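Local structure of acyl-coenzyme A oxidase 1 (Yarrowia lipolytica, 5Y9D) at residues M168-H173 with I200-W205; I195-I200 with I270-V275. The protein catalyses the FAD-dependent oxidation of saturated acyl-CoAs to (2E)-enoyl-CoAs in peroxisomal beta-oxidation, passing the electrons to oxygen to form hydrogen peroxide. All blocks are in the same frame, centred on the assembly; numbering follows the deposited sequence.

Contact 1: residues M168-H173 with I200-W205. With FAD (flavin-adenine dinucleotide), chain C.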
loop_
_atom_site.group_PDB
_atom_site.type_symbol
_atom_site.label_atom_id
_atom_site.label_comp_id
_atom_site.label_asym_id
_atom_site.label_seq_id
_atom_site.Cartn_x
_atom_site.Cartn_y
_atom_site.Cartn_z
ATOM N N MET A 168 2.774 -21.136 16.501
ATOM C CA MET A 168 3.550 -21.792 15.469
ATOM C C MET A 168 4.835 -21.032 15.171
ATOM O O MET A 168 5.908 -21.583 15.259
ATOM C CB MET A 168 2.707 -21.874 14.205
ATOM C CG MET A 168 3.485 -22.330 12.980
ATOM S SD MET A 168 2.415 -22.757 11.602
ATOM C CE MET A 168 1.972 -24.393 12.153
ATOM N N THR A 169 4.686 -19.761 14.789
ATOM C CA THR A 169 5.762 -18.878 14.317
ATOM C C THR A 169 6.785 -18.557 15.375
ATOM O O THR A 169 6.431 -18.358 16.499
ATOM C CB THR A 169 5.134 -17.552 13.854
ATOM O OG1 THR A 169 4.256 -17.826 12.778
ATOM C CG2 THR A 169 6.148 -16.546 13.362
ATOM N N GLU A 170 8.061 -18.523 15.010
ATOM C CA GLU A 170 9.140 -18.115 15.921
ATOM C C GLU A 170 9.832 -16.915 15.334
ATOM O O GLU A 170 9.751 -16.663 14.143
ATOM C CB GLU A 170 10.200 -19.197 16.185
ATOM C CG GLU A 170 9.727 -20.569 15.935
ATOM C CD GLU A 170 10.578 -21.675 16.571
ATOM O OE1 GLU A 170 11.807 -21.714 16.245
ATOM O OE2 GLU A 170 9.977 -22.538 17.325
ATOM N N LEU A 171 10.531 -16.188 16.179
ATOM C CA LEU A 171 11.311 -15.077 15.719
ATOM C C LEU A 171 12.179 -15.462 14.509
ATOM O O LEU A 171 12.251 -14.723 13.560
ATOM C CB LEU A 171 12.180 -14.587 16.847
ATOM C CG LEU A 171 12.931 -13.281 16.618
ATOM C CD1 LEU A 171 12.069 -12.146 16.079
ATOM C CD2 LEU A 171 13.540 -12.880 17.960
ATOM N N GLY A 172 12.857 -16.588 14.633
ATOM C CA GLY A 172 13.660 -17.204 13.610
ATOM C C GLY A 172 13.016 -17.755 12.360
ATOM O O GLY A 172 13.625 -17.771 11.332
ATOM N N HIS A 173 11.843 -18.342 12.483
ATOM C CA HIS A 173 11.227 -19.020 11.362
ATOM C C HIS A 173 9.782 -18.697 11.124
ATOM O O HIS A 173 8.969 -18.872 12.003
ATOM C CB HIS A 173 11.355 -20.513 11.551
ATOM C CG HIS A 173 12.760 -20.964 11.687
ATOM N ND1 HIS A 173 13.483 -21.459 10.633
ATOM C CD2 HIS A 173 13.587 -20.980 12.754
ATOM C CE1 HIS A 173 14.694 -21.769 11.044
ATOM N NE2 HIS A 173 14.784 -21.484 12.325
ATOM N N ILE A 200 16.856 -17.164 22.134
ATOM C CA ILE A 200 15.876 -16.110 21.868
ATOM C C ILE A 200 15.289 -16.222 20.440
ATOM O O ILE A 200 14.181 -15.777 20.186
ATOM C CB ILE A 200 16.440 -14.687 22.096
ATOM C CG1 ILE A 200 17.198 -14.532 23.417
ATOM C CG2 ILE A 200 15.312 -13.666 22.075
ATOM C CD1 ILE A 200 16.517 -15.158 24.592
ATOM N N GLY A 201 16.046 -16.782 19.520
ATOM C CA GLY A 201 15.596 -17.004 18.120
ATOM C C GLY A 201 14.408 -17.924 17.922
ATOM O O GLY A 201 13.645 -17.810 16.930
ATOM N N ALA A 202 14.218 -18.837 18.857
ATOM C CA ALA A 202 13.056 -19.678 18.816
ATOM C C ALA A 202 11.888 -19.114 19.626
ATOM O O ALA A 202 10.834 -19.786 19.760
ATOM C CB ALA A 202 13.411 -21.068 19.303
ATOM N N THR A 203 12.060 -17.921 20.193
ATOM C CA THR A 203 10.940 -17.262 20.853
ATOM C C THR A 203 9.724 -17.344 19.868
ATOM O O THR A 203 9.865 -17.039 18.689
ATOM C CB THR A 203 11.286 -15.815 21.290
ATOM O OG1 THR A 203 12.413 -15.797 22.201
ATOM C CG2 THR A 203 10.114 -15.137 22.002
ATOM N N LYS A 204 8.572 -17.839 20.341
ATOM C CA LYS A 204 7.346 -17.825 19.527
ATOM C C LYS A 204 6.983 -16.378 19.380
ATOM O O LYS A 204 7.223 -15.594 20.288
ATOM C CB LYS A 204 6.197 -18.557 20.201
ATOM C CG LYS A 204 6.398 -20.035 20.377
ATOM C CD LYS A 204 6.461 -20.739 19.047
ATOM C CE LYS A 204 6.774 -22.209 19.181
ATOM N NZ LYS A 204 6.542 -22.856 17.856
ATOM N N TRP A 205 6.473 -16.003 18.229
ATOM C CA TRP A 205 6.442 -14.579 17.843
ATOM C C TRP A 205 5.231 -14.247 16.999
ATOM O O TRP A 205 4.808 -15.073 16.185
ATOM C CB TRP A 205 7.677 -14.235 17.073
ATOM C CG TRP A 205 7.933 -12.809 17.136
ATOM C CD1 TRP A 205 7.488 -11.870 16.279
ATOM C CD2 TRP A 205 8.677 -12.126 18.126
ATOM N NE1 TRP A 205 7.896 -10.644 16.677
ATOM C CE2 TRP A 205 8.638 -10.771 17.812
ATOM C CE3 TRP A 205 9.368 -12.532 19.267
ATOM C CZ2 TRP A 205 9.263 -9.801 18.585
ATOM C CZ3 TRP A 205 9.999 -11.558 20.042
ATOM C CH2 TRP A 205 9.944 -10.215 19.687
HETATM P PA FAD C . 10.098 -15.408 6.260
HETATM O O1A FAD C . 11.248 -15.124 7.123
HETATM O O2A FAD C . 9.709 -16.781 5.926
HETATM O O5B FAD C . 10.314 -14.633 4.916
HETATM C C5B FAD C . 10.931 -13.365 4.808
HETATM C C4B FAD C . 10.967 -12.928 3.353
HETATM O O4B FAD C . 11.801 -13.798 2.609
HETATM C C3B FAD C . 9.605 -13.008 2.712
HETATM O O3B FAD C . 9.404 -11.875 1.891
HETATM C C2B FAD C . 9.648 -14.214 1.823
HETATM O O2B FAD C . 8.885 -13.980 0.660
HETATM C C1B FAD C . 11.114 -14.359 1.510
HETATM N N9A FAD C . 11.432 -15.785 1.383
HETATM C C8A FAD C . 11.367 -16.691 2.350
HETATM N N7A FAD C . 11.711 -17.896 1.898
HETATM C C5A FAD C . 12.006 -17.774 0.605
HETATM C C6A FAD C . 12.441 -18.665 -0.488
HETATM N N6A FAD C . 12.644 -19.971 -0.287
HETATM N N1A FAD C . 12.636 -18.127 -1.689
HETATM C C2A FAD C . 12.442 -16.839 -1.908
HETATM N N3A FAD C . 12.046 -15.976 -0.980
HETATM C C4A FAD C . 11.815 -16.376 0.274
HETATM N N1 FAD C . 1.959 -16.745 13.532
HETATM C C2 FAD C . 1.342 -17.620 14.322
HETATM O O2 FAD C . 1.787 -18.757 14.395
HETATM N N3 FAD C . 0.271 -17.308 15.035
HETATM C C4 FAD C . -0.270 -16.107 15.010
HETATM O O4 FAD C . -1.256 -15.835 15.676
HETATM C C4X FAD C . 0.342 -15.089 14.164
HETATM N N5 FAD C . -0.153 -13.865 14.095
HETATM C C5X FAD C . 0.430 -12.957 13.329
HETATM C C6 FAD C . -0.096 -11.697 13.303
HETATM C C7 FAD C . 0.478 -10.737 12.532
HETATM C C7M FAD C . -0.141 -9.373 12.507
HETATM C C8 FAD C . 1.670 -11.072 11.724
HETATM C C8M FAD C . 2.338 -10.057 10.855
HETATM C C9 FAD C . 2.198 -12.332 11.751
HETATM C C9A FAD C . 1.624 -13.288 12.535
HETATM N N10 FAD C . 2.154 -14.574 12.585
HETATM C C10 FAD C . 1.523 -15.493 13.406
HETATM C "C1'" FAD C . 3.337 -14.948 11.821
HETATM C "C2'" FAD C . 3.096 -14.950 10.321
HETATM O "O2'" FAD C . 2.440 -16.135 9.925
HETATM C "C3'" FAD C . 4.427 -14.833 9.617
HETATM O "O3'" FAD C . 4.694 -13.455 9.458
HETATM C "C4'" FAD C . 4.429 -15.433 8.235
HETATM O "O4'" FAD C . 4.366 -16.850 8.315
HETATM C "C5'" FAD C . 5.679 -15.010 7.481
HETATM O "O5'" FAD C . 6.809 -15.581 8.095
HETATM P P FAD C . 8.189 -14.848 8.246
HETATM O O1P FAD C . 8.003 -13.478 8.674
HETATM O O2P FAD C . 8.991 -15.775 9.046
HETATM O O3P FAD C . 8.786 -14.718 6.796
#
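Glu-170 and Lys-204 form a single backbone bridge, with their CA atoms 4.0 Å apart. It joins the flavin-binding loop to the start of strand 204-207 in the middle domain of the acyl-CoA oxidase fold. Two main-chain bonds flank the bridge: Trp-205 N to Thr-169 O at 2.9 Å, and Leu-171 N to Thr-203 O at 2.7 Å. Further along, Gly-172 N donates to Gly-201 O. The Lys-204 chain bends at chi2 (-65°), and its NZ reaches Met-168 O at 3.0 Å from above the carbonyl plane. Lys-204 NZ also bonds Ala-167 O and Phe-220 O, and makes a long, weak salt bridge to Glu-170 OE2 at 3.5 Å. The Glu-170 carboxylate is held further by Glu-181 N and Thr-182 OG1. Leu-171 runs alongside Trp-205 and lays CD1 over one indole face, 4.1 Å from the centroid of the six-membered ring, a CH-pi contact. His-442 and Tyr-669 of the second subunit also meet this indole. The same loop also binds the flavin ring. Thr-169 N donates to FAD O2 at 3.1 Å, and Thr-169 OG1 donates to FAD N1 at 2.6 Å.

Contact 2: residues I195-I200 with I270-V275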
loop_
_atom_site.group_PDB
_atom_site.type_symbol
_atom_site.label_atom_id
_atom_site.label_comp_id
_atom_site.label_asym_id
_atom_site.label_seq_id
_atom_site.Cartn_x
_atom_site.Cartn_y
_atom_site.Cartn_z
ATOM N N ILE A 195 8.965 -28.995 26.915
ATOM C CA ILE A 195 8.902 -27.976 25.899
ATOM C C ILE A 195 9.907 -26.905 26.226
ATOM O O ILE A 195 9.795 -26.256 27.269
ATOM C CB ILE A 195 7.506 -27.319 25.826
ATOM C CG1 ILE A 195 6.448 -28.358 25.491
ATOM C CG2 ILE A 195 7.470 -26.234 24.781
ATOM C CD1 ILE A 195 6.667 -29.080 24.184
ATOM N N ASN A 196 10.847 -26.693 25.306
ATOM C CA ASN A 196 11.947 -25.772 25.532
ATOM C C ASN A 196 12.285 -24.895 24.324
ATOM O O ASN A 196 12.373 -25.374 23.175
ATOM C CB ASN A 196 13.200 -26.518 26.004
ATOM C CG ASN A 196 14.260 -25.571 26.574
ATOM O OD1 ASN A 196 14.077 -24.921 27.628
ATOM N ND2 ASN A 196 15.367 -25.468 25.870
ATOM N N THR A 197 12.496 -23.608 24.616
ATOM C CA THR A 197 12.988 -22.651 23.657
ATOM C C THR A 197 14.501 -22.515 23.897
ATOM O O THR A 197 14.924 -21.919 24.869
ATOM C CB THR A 197 12.303 -21.299 23.880
ATOM O OG1 THR A 197 10.875 -21.467 23.956
ATOM C CG2 THR A 197 12.622 -20.353 22.778
ATOM N N PRO A 198 15.324 -23.067 23.009
ATOM C CA PRO A 198 16.754 -23.140 23.283
ATOM C C PRO A 198 17.497 -21.773 23.248
ATOM O O PRO A 198 18.460 -21.577 23.997
ATOM C CB PRO A 198 17.257 -24.105 22.213
ATOM C CG PRO A 198 16.302 -23.979 21.087
ATOM C CD PRO A 198 14.973 -23.625 21.686
ATOM N N HIS A 199 17.050 -20.825 22.427
ATOM C CA HIS A 199 17.592 -19.447 22.485
ATOM C C HIS A 199 16.527 -18.443 22.077
ATOM O O HIS A 199 15.426 -18.812 21.704
ATOM C CB HIS A 199 18.758 -19.335 21.548
ATOM C CG HIS A 199 18.409 -19.756 20.169
ATOM N ND1 HIS A 199 18.517 -21.060 19.754
ATOM C CD2 HIS A 199 17.871 -19.078 19.140
ATOM C CE1 HIS A 199 18.125 -21.151 18.503
ATOM N NE2 HIS A 199 17.712 -19.964 18.113
ATOM N N ILE A 200 16.856 -17.164 22.134
ATOM C CA ILE A 200 15.876 -16.110 21.868
ATOM C C ILE A 200 15.289 -16.222 20.440
ATOM O O ILE A 200 14.181 -15.777 20.186
ATOM C CB ILE A 200 16.440 -14.687 22.096
ATOM C CG1 ILE A 200 17.198 -14.532 23.417
ATOM C CG2 ILE A 200 15.312 -13.666 22.075
ATOM C CD1 ILE A 200 16.517 -15.158 24.592
ATOM N N ILE A 270 6.401 -15.670 23.353
ATOM C CA ILE A 270 6.352 -16.745 24.319
ATOM C C ILE A 270 7.703 -17.445 24.304
ATOM O O ILE A 270 8.202 -17.825 23.239
ATOM C CB ILE A 270 5.341 -17.844 23.958
ATOM C CG1 ILE A 270 4.024 -17.291 23.415
ATOM C CG2 ILE A 270 5.039 -18.725 25.183
ATOM C CD1 ILE A 270 3.023 -18.388 23.120
ATOM N N GLN A 271 8.290 -17.611 25.482
ATOM C CA GLN A 271 9.471 -18.451 25.664
ATOM C C GLN A 271 9.109 -19.556 26.662
ATOM O O GLN A 271 8.425 -19.303 27.641
ATOM C CB GLN A 271 10.627 -17.628 26.182
ATOM C CG GLN A 271 11.065 -16.544 25.194
ATOM C CD GLN A 271 12.071 -15.622 25.800
ATOM O OE1 GLN A 271 12.104 -15.483 27.008
ATOM N NE2 GLN A 271 12.895 -14.970 24.975
ATOM N N PHE A 272 9.525 -20.781 26.355
ATOM C CA PHE A 272 9.379 -21.920 27.266
ATOM C C PHE A 272 10.752 -22.371 27.818
ATOM O O PHE A 272 11.689 -22.560 27.053
ATOM C CB PHE A 272 8.716 -23.080 26.520
ATOM C CG PHE A 272 7.363 -22.758 25.937
ATOM C CD1 PHE A 272 6.237 -22.674 26.742
ATOM C CD2 PHE A 272 7.200 -22.606 24.570
ATOM C CE1 PHE A 272 4.967 -22.413 26.202
ATOM C CE2 PHE A 272 5.948 -22.354 24.022
ATOM C CZ PHE A 272 4.819 -22.263 24.839
ATOM N N THR A 273 10.853 -22.516 29.138
ATOM C CA THR A 273 12.032 -23.092 29.801
ATOM C C THR A 273 11.653 -24.341 30.623
ATOM O O THR A 273 11.125 -24.198 31.721
ATOM C CB THR A 273 12.732 -22.103 30.767
ATOM O OG1 THR A 273 13.266 -20.996 30.052
ATOM C CG2 THR A 273 13.920 -22.784 31.422
ATOM N N ASN A 274 11.956 -25.530 30.087
ATOM C CA ASN A 274 11.632 -26.870 30.693
ATOM C C ASN A 274 10.251 -26.911 31.248
ATOM O O ASN A 274 10.047 -27.123 32.448
ATOM C CB ASN A 274 12.651 -27.342 31.763
ATOM C CG ASN A 274 14.001 -27.729 31.159
ATOM O OD1 ASN A 274 14.407 -28.889 31.241
ATOM N ND2 ASN A 274 14.715 -26.742 30.544
ATOM N N VAL A 275 9.303 -26.633 30.367
ATOM C CA VAL A 275 7.896 -26.721 30.704
ATOM C C VAL A 275 7.358 -28.120 30.438
ATOM O O VAL A 275 7.458 -28.633 29.327
ATOM C CB VAL A 275 7.076 -25.688 29.934
ATOM C CG1 VAL A 275 5.598 -25.918 30.167
ATOM C CG2 VAL A 275 7.468 -24.307 30.394
#
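Thr-197 holds OG1 anti to its own carbonyl carbon (chi1 -50°), which carries the hydroxyl to Phe-272 N. Thr-197 OG1 accepts from Phe-272 N at 2.8 Å in a nearly straight bond (170° at the hydrogen). Thr-197 N donates back to Phe-272 O, also at 2.8 Å. A chi1 of -166° swings the Asn-196 amide toward 270-275, where Asn-196 OD1 accepts a weak bond from Asn-274 N at 3.3 Å. Next to Asn-274, Ile-195 and Val-275 form an antiparallel hydrogen-bonded pair, with Ile-195 N to Val-275 O at 2.9 Å and Val-275 N to Ile-195 O at 3.2 Å. The pair belongs to the larger beta sheet of the middle domain. Ile-195 lies beside Phe-272 and sets CG2 over one ring face, 4.0 Å from the centroid, as a CH-pi contact. Val-237, Cys-217 and Cys-219 pack on the Phe-272 side chain. At the far end, Ile-200 CD1 rests 3.6 Å from Gln-271 NE2, which is hydrogen-bonded to Thr-203 OG1. Side-chain oxygens of Thr-197 and Asn-196 thus serve as acceptors for main-chain N-H groups, so the pairing of the two segments continues where regular strand bonding stops.

In the fold
From the N terminus the chain first passes 168-173, then strands 183-187 and 192-196, and reaches 195-200. Ile-200 belongs to both contacts and leads directly into 200-205, where contact 1 closes a loop of 26 residues. Contact 2 opens before that closure and ends only at 270-275, with 69 residues between its segments. The two loops therefore cross. They also meet where strands 204-207 and 268-272 pair: Lys-204 N lies 2.9 Å from Ile-270 O, probably hydrogen-bonded. Contact 1 joins the FAD loop to the three-stranded sheet. Contact 2 ties that sheet's strand 268-272 to the larger mixed sheet. Both contacts also touch the second subunit.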